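Local structure of DUF6844 domain-containing protein (4QVR) at residues A138-A141 and F142-L146; G370-T374 and Q375-T379. The protein is of unknown function, a probably signal-peptide-bearing Francisella tularensis protein of the DUF6844 family whose role has yet to be established. All blocks are in the same frame, centred on the assembly; numbering follows the deposited sequence.

Contact 1: A138-A141 and F142-L146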
ATOM      1  N   ALA A 138      13.992  -5.125  -3.971  1.00 36.07           N
ATOM      2  CA  ALA A 138      13.443  -3.927  -3.348  1.00 35.45           C
ATOM      3  C   ALA A 138      11.960  -3.799  -3.638  1.00 35.66           C
ATOM      4  O   ALA A 138      11.181  -3.453  -2.761  1.00 35.62           O
ATOM      5  CB  ALA A 138      14.198  -2.684  -3.811  1.00 36.03           C
ATOM      6  N   GLN A 139      11.558  -4.075  -4.868  1.00 38.44           N
ATOM      7  CA  GLN A 139      10.146  -3.978  -5.205  1.00 37.84           C
ATOM      8  C   GLN A 139       9.335  -5.003  -4.405  1.00 37.74           C
ATOM      9  O   GLN A 139       8.248  -4.710  -3.945  1.00 39.69           O
ATOM     10  CB  GLN A 139       9.946  -4.189  -6.686  1.00 38.84           C
ATOM     11  CG  GLN A 139       8.477  -4.225  -7.122  1.00 39.92           C
ATOM     12  CD  GLN A 139       7.767  -2.927  -6.881  1.00 42.67           C
ATOM     13  OE1 GLN A 139       8.410  -1.898  -6.611  1.00 47.03           O
ATOM     14  NE2 GLN A 139       6.435  -2.938  -7.005  1.00 43.55           N
ATOM     15  N   LEU A 140       9.862  -6.214  -4.261  1.00 39.50           N
ATOM     16  CA  LEU A 140       9.177  -7.239  -3.494  1.00 38.28           C
ATOM     17  C   LEU A 140       9.016  -6.759  -2.040  1.00 35.51           C
ATOM     18  O   LEU A 140       7.977  -6.934  -1.400  1.00 33.84           O
ATOM     19  CB  LEU A 140       9.993  -8.525  -3.532  1.00 40.92           C
ATOM     20  CG  LEU A 140       9.436  -9.628  -2.638  1.00 41.98           C
ATOM     21  CD1 LEU A 140       8.112 -10.108  -3.185  1.00 44.09           C
ATOM     22  CD2 LEU A 140      10.398 -10.785  -2.537  1.00 41.85           C
ATOM     23  N   ALA A 141      10.083  -6.183  -1.515  1.00 35.84           N
ATOM     24  CA  ALA A 141      10.100  -5.673  -0.149  1.00 35.83           C
ATOM     25  C   ALA A 141       9.009  -4.598   0.048  1.00 35.99           C
ATOM     26  O   ALA A 141       8.328  -4.568   1.089  1.00 33.34           O
ATOM     27  CB  ALA A 141      11.487  -5.125   0.173  1.00 38.52           C
ATOM     28  N   PHE A 142       8.843  -3.724  -0.950  1.00 37.29           N
ATOM     29  CA  PHE A 142       7.792  -2.712  -0.896  1.00 37.75           C
ATOM     30  C   PHE A 142       6.443  -3.396  -0.891  1.00 35.89           C
ATOM     31  O   PHE A 142       5.578  -3.030  -0.121  1.00 36.47           O
ATOM     32  CB  PHE A 142       7.845  -1.701  -2.054  1.00 36.32           C
ATOM     33  CG  PHE A 142       6.561  -0.923  -2.199  1.00 34.58           C
ATOM     34  CD1 PHE A 142       6.209   0.040  -1.266  1.00 34.11           C
ATOM     35  CD2 PHE A 142       5.693  -1.168  -3.249  1.00 34.40           C
ATOM     36  CE1 PHE A 142       4.997   0.718  -1.365  1.00 33.40           C
ATOM     37  CE2 PHE A 142       4.498  -0.464  -3.375  1.00 32.94           C
ATOM     38  CZ  PHE A 142       4.144   0.467  -2.421  1.00 32.11           C
ATOM     39  N   GLU A 143       6.256  -4.380  -1.748  1.00 35.30           N
ATOM     40  CA  GLU A 143       4.954  -5.079  -1.810  1.00 38.81           C
ATOM     41  C   GLU A 143       4.564  -5.694  -0.474  1.00 37.70           C
ATOM     42  O   GLU A 143       3.399  -5.628  -0.050  1.00 41.92           O
ATOM     43  CB  GLU A 143       4.949  -6.134  -2.923  1.00 44.69           C
ATOM     44  CG  GLU A 143       4.917  -5.501  -4.337  1.00 54.91           C
ATOM     45  CD  GLU A 143       5.336  -6.439  -5.480  1.00 64.72           C
ATOM     46  OE1 GLU A 143       5.425  -7.682  -5.289  1.00 69.95           O
ATOM     47  OE2 GLU A 143       5.594  -5.913  -6.590  1.00 74.34           O
ATOM     48  N   LYS A 144       5.528  -6.270   0.211  1.00 34.41           N
ATOM     49  CA  LYS A 144       5.258  -6.848   1.534  1.00 37.57           C
ATOM     50  C   LYS A 144       4.959  -5.775   2.567  1.00 33.76           C
ATOM     51  O   LYS A 144       4.114  -5.957   3.418  1.00 35.14           O
ATOM     52  CB  LYS A 144       6.462  -7.644   2.027  1.00 39.41           C
ATOM     53  CG  LYS A 144       6.721  -8.975   1.303  1.00 45.80           C
ATOM     54  CD  LYS A 144       8.117  -9.375   1.742  1.00 50.95           C
ATOM     55  CE  LYS A 144       8.528 -10.783   1.461  1.00 54.79           C
ATOM     56  NZ  LYS A 144       9.855 -10.926   2.110  1.00 53.31           N
ATOM     57  N   ALA A 145       5.717  -4.691   2.536  1.00 30.13           N
ATOM     58  CA  ALA A 145       5.470  -3.582   3.426  1.00 29.65           C
ATOM     59  C   ALA A 145       4.047  -3.034   3.195  1.00 30.13           C
ATOM     60  O   ALA A 145       3.256  -2.831   4.138  1.00 32.42           O
ATOM     61  CB  ALA A 145       6.473  -2.478   3.150  1.00 27.98           C
ATOM     62  N   LEU A 146       3.713  -2.757   1.950  1.00 29.80           N
ATOM     63  CA  LEU A 146       2.353  -2.205   1.657  1.00 30.59           C
ATOM     64  C   LEU A 146       1.247  -3.090   2.165  1.00 31.06           C
ATOM     65  O   LEU A 146       0.309  -2.627   2.816  1.00 30.28           O
ATOM     66  CB  LEU A 146       2.158  -2.058   0.173  1.00 33.74           C
ATOM     67  CG  LEU A 146       0.799  -1.512  -0.288  1.00 38.05           C
ATOM     68  CD1 LEU A 146       0.572  -0.100   0.238  1.00 38.90           C
ATOM     69  CD2 LEU A 146       0.762  -1.532  -1.809  1.00 38.90           C
TER
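From A138 to A145 the backbone runs as regular alpha helix, with the amides of F142, E143, K144 and A145 each bonded to the carbonyl four residues back, F142 N to A138 O at 3.0 Å for one. Upon this scaffold lies an i to i+4 side-chain pair, Q139 with E143. The amide nitrogen NE2 of Q139 gives a hydrogen bond to OE2 of E143 at 3.1 Å, somewhat bent (145°), and reaches the oxygen on its anti side, a little out of the carboxylate plane. The two flat groups stand almost upright to each other, 81° apart. Q139 manages the turn because its chain folds at chi2 (64°), while E143 stays extended beyond CG and lays its length across that of Q139; CG of E143 passes 3.4 Å from the Q139 carbonyl oxygen. The stronger partner of NE2 is OD1 of N363 on helix 349-370; held by both, the amide should be largely fixed in rotation. Q139 NE2 also sits at the edge of the F142 ring, near its plane, 4.2 Å from F142 CD2, and L146 CB covers part of one ring face. On the outer flank, CD1 of L140 lies 4.2 Å from OE1 of E143. K144 extends its chain past the L140 carbonyl oxygen, K144 CG to L140 O 3.6 Å, and its NZ bonds the carbonyl of T124 on strand 117-126. Other faces of helix 134-159 are turned inward: A141 and F142 press on I267 and A145 on V269, all from strand 264-273, while Y316 covers A138, Q139 and F142, and helix 349-370 comes up with M359 and N363.

Contact 2: G370-T374 and Q375-T379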
ATOM      1  N   GLY A 370      -7.189  -3.138  -5.124  1.00 50.68           N
ATOM      2  CA  GLY A 370      -7.511  -2.783  -3.724  1.00 49.58           C
ATOM      3  C   GLY A 370      -8.815  -2.024  -3.543  1.00 49.66           C
ATOM      4  O   GLY A 370      -9.348  -1.945  -2.448  1.00 49.04           O
ATOM      5  N   GLN A 371      -9.314  -1.459  -4.630  1.00 55.40           N
ATOM      6  CA  GLN A 371     -10.554  -0.702  -4.644  1.00 58.10           C
ATOM      7  C   GLN A 371     -11.626  -1.658  -5.083  1.00 59.71           C
ATOM      8  O   GLN A 371     -12.223  -1.494  -6.134  1.00 64.22           O
ATOM      9  CB  GLN A 371     -10.403   0.468  -5.621  1.00 59.02           C
ATOM     10  CG  GLN A 371      -9.193   1.333  -5.262  1.00 62.17           C
ATOM     11  CD  GLN A 371      -8.994   2.514  -6.187  1.00 67.83           C
ATOM     12  OE1 GLN A 371      -9.640   2.630  -7.216  1.00 64.33           O
ATOM     13  NE2 GLN A 371      -8.081   3.401  -5.815  1.00 73.49           N
HETATM   14  N   MSE A 372     -11.846  -2.673  -4.264  1.00 60.98           N
HETATM   15  CA  MSE A 372     -12.800  -3.744  -4.571  1.00 67.50           C
HETATM   16  C   MSE A 372     -14.242  -3.439  -4.293  1.00 68.91           C
HETATM   17  O   MSE A 372     -14.569  -2.563  -3.485  1.00 64.16           O
HETATM   18  CB  MSE A 372     -12.455  -4.941  -3.697  1.00 67.00           C
HETATM   19  CG  MSE A 372     -12.747  -4.675  -2.223  1.00 65.90           C
HETATM   20 SE   MSE A 372     -11.857  -6.091  -1.196  1.00 69.76          SE
HETATM   21  CE  MSE A 372     -10.036  -5.343  -1.145  1.00 65.33           C
ATOM     22  N   SER A 373     -15.119  -4.209  -4.929  1.00 69.11           N
ATOM     23  CA  SER A 373     -16.551  -4.029  -4.741  1.00 75.87           C
ATOM     24  C   SER A 373     -16.931  -4.402  -3.319  1.00 79.71           C
ATOM     25  O   SER A 373     -16.148  -5.033  -2.598  1.00 83.29           O
ATOM     26  CB  SER A 373     -17.346  -4.902  -5.713  1.00 78.18           C
ATOM     27  OG  SER A 373     -17.074  -6.272  -5.483  1.00 78.72           O
ATOM     28  N   THR A 374     -18.139  -4.014  -2.927  1.00 83.20           N
ATOM     29  CA  THR A 374     -18.665  -4.323  -1.603  1.00 81.80           C
ATOM     30  C   THR A 374     -18.849  -5.833  -1.429  1.00 80.58           C
ATOM     31  O   THR A 374     -18.656  -6.372  -0.332  1.00 79.62           O
ATOM     32  CB  THR A 374     -19.999  -3.613  -1.389  1.00 84.59           C
ATOM     33  OG1 THR A 374     -20.822  -3.843  -2.531  1.00 88.77           O
ATOM     34  CG2 THR A 374     -19.776  -2.119  -1.241  1.00 82.94           C
ATOM     35  N   GLN A 375     -19.202  -6.517  -2.512  0.70 79.42           N
ATOM     36  CA  GLN A 375     -19.403  -7.951  -2.451  0.70 79.88           C
ATOM     37  C   GLN A 375     -18.046  -8.653  -2.310  0.70 76.94           C
ATOM     38  O   GLN A 375     -17.924  -9.626  -1.574  0.70 78.89           O
ATOM     39  CB  GLN A 375     -20.161  -8.452  -3.690  0.70 84.56           C
ATOM     40  CG  GLN A 375     -21.001  -9.700  -3.425  0.70 88.97           C
ATOM     41  CD  GLN A 375     -20.182 -10.893  -2.967  0.70 88.88           C
ATOM     42  OE1 GLN A 375     -19.250 -11.320  -3.654  0.70 89.53           O
ATOM     43  NE2 GLN A 375     -20.540 -11.455  -1.812  0.70 86.25           N
ATOM     44  N   GLU A 376     -17.024  -8.161  -3.007  1.00 75.80           N
ATOM     45  CA  GLU A 376     -15.674  -8.759  -2.907  1.00 72.61           C
ATOM     46  C   GLU A 376     -15.100  -8.599  -1.506  1.00 67.47           C
ATOM     47  O   GLU A 376     -14.367  -9.457  -1.032  1.00 66.93           O
ATOM     48  CB  GLU A 376     -14.714  -8.192  -3.959  1.00 73.55           C
ATOM     49  CG  GLU A 376     -14.971  -8.733  -5.364  1.00 79.49           C
ATOM     50  CD  GLU A 376     -13.978  -8.236  -6.411  1.00 81.86           C
ATOM     51  OE1 GLU A 376     -13.534  -7.070  -6.330  1.00 76.47           O
ATOM     52  OE2 GLU A 376     -13.661  -9.018  -7.339  1.00 83.43           O
ATOM     53  N   ALA A 377     -15.442  -7.490  -0.854  1.00 64.41           N
ATOM     54  CA  ALA A 377     -15.033  -7.239   0.512  1.00 60.29           C
ATOM     55  C   ALA A 377     -15.713  -8.244   1.455  1.00 62.79           C
ATOM     56  O   ALA A 377     -15.084  -8.744   2.395  1.00 60.56           O
ATOM     57  CB  ALA A 377     -15.378  -5.813   0.916  1.00 59.77           C
ATOM     58  N   LEU A 378     -16.992  -8.540   1.196  1.00 63.40           N
ATOM     59  CA  LEU A 378     -17.759  -9.500   2.017  1.00 65.48           C
ATOM     60  C   LEU A 378     -17.216 -10.930   1.912  1.00 67.78           C
ATOM     61  O   LEU A 378     -17.023 -11.608   2.919  1.00 68.65           O
ATOM     62  CB  LEU A 378     -19.237  -9.459   1.635  1.00 66.90           C
ATOM     63  CG  LEU A 378     -20.152 -10.543   2.215  1.00 71.52           C
ATOM     64  CD1 LEU A 378     -20.163 -10.501   3.733  1.00 69.85           C
ATOM     65  CD2 LEU A 378     -21.558 -10.397   1.650  1.00 71.92           C
ATOM     66  N   THR A 379     -16.932 -11.365   0.694  1.00 71.10           N
ATOM     67  CA  THR A 379     -16.410 -12.698   0.459  1.00 74.06           C
ATOM     68  C   THR A 379     -15.092 -12.903   1.186  1.00 73.38           C
ATOM     69  O   THR A 379     -14.855 -13.957   1.761  1.00 75.02           O
ATOM     70  CB  THR A 379     -16.233 -12.938  -1.046  1.00 78.82           C
ATOM     71  OG1 THR A 379     -17.449 -12.579  -1.711  1.00 85.05           O
ATOM     72  CG2 THR A 379     -15.898 -14.404  -1.336  1.00 84.32           C
TER
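The carboxylate of E376 is approached from two sides: S373 OG stands off one face, displaced from the group, 3.8 Å from E376 CD, whereas M372 CB is slightly to the other side of the plane and meets the group beyond E376 OE1, at 3.6 Å. The main partner of OE1 lies outside the turn, in a salt bridge to K416, with a weak hydrogen bond to Y412 besides. S373 does the capping. Its OG, placed between the backbone N and the carbonyl carbon (chi1 62°), turns back over the first turn and accepts from E376 N at 3.1 Å, capping an amide of the first turn. S373 is thus the N-cap of helix 374-385, and S-T-Q-E fits the S-x-x-E sequence of a capping box, though OE1 of E376 is 3.6 Å from S373 N, long for the reciprocal bond. The first backbone bonds follow, A377 N to S373 O and L378 N to T374 O, both at 3.1 Å. Ahead of the cap, Q371 is the centre of an inverse gamma turn, closed by a weak bond from M372 N to G370 O. Selenomethionine M372 then sends its chain along the start of the helix, bringing SE within 3.8 Å of A377 CA and against its CB. F245 of helix 224-246 packs on both M372 and A377, and L248 joins them at M372. One turn on, T379 OG1 donates to Q375 O at 3.0 Å from above the carbonyl plane, sharing that oxygen with T379 N.

In the fold
Two ways in which near neighbours along a helix meet are compared here: an i to i+4 side-chain pair in its body, and an N-cap at its start. Contact 1 is central, about 9 Å from the centre of the chain, and largely buried; contact 2 lies about 16 Å out, at the surface. Their centres are about 23 Å apart and their nearest atoms about 9 Å, so they do not touch. Helix 349-370 relates them: its M359 and N363 meet the side chains of contact 1, and its end leads directly into the 370-374 turn that opens contact 2. No active site or ligand is known to which either could be referred.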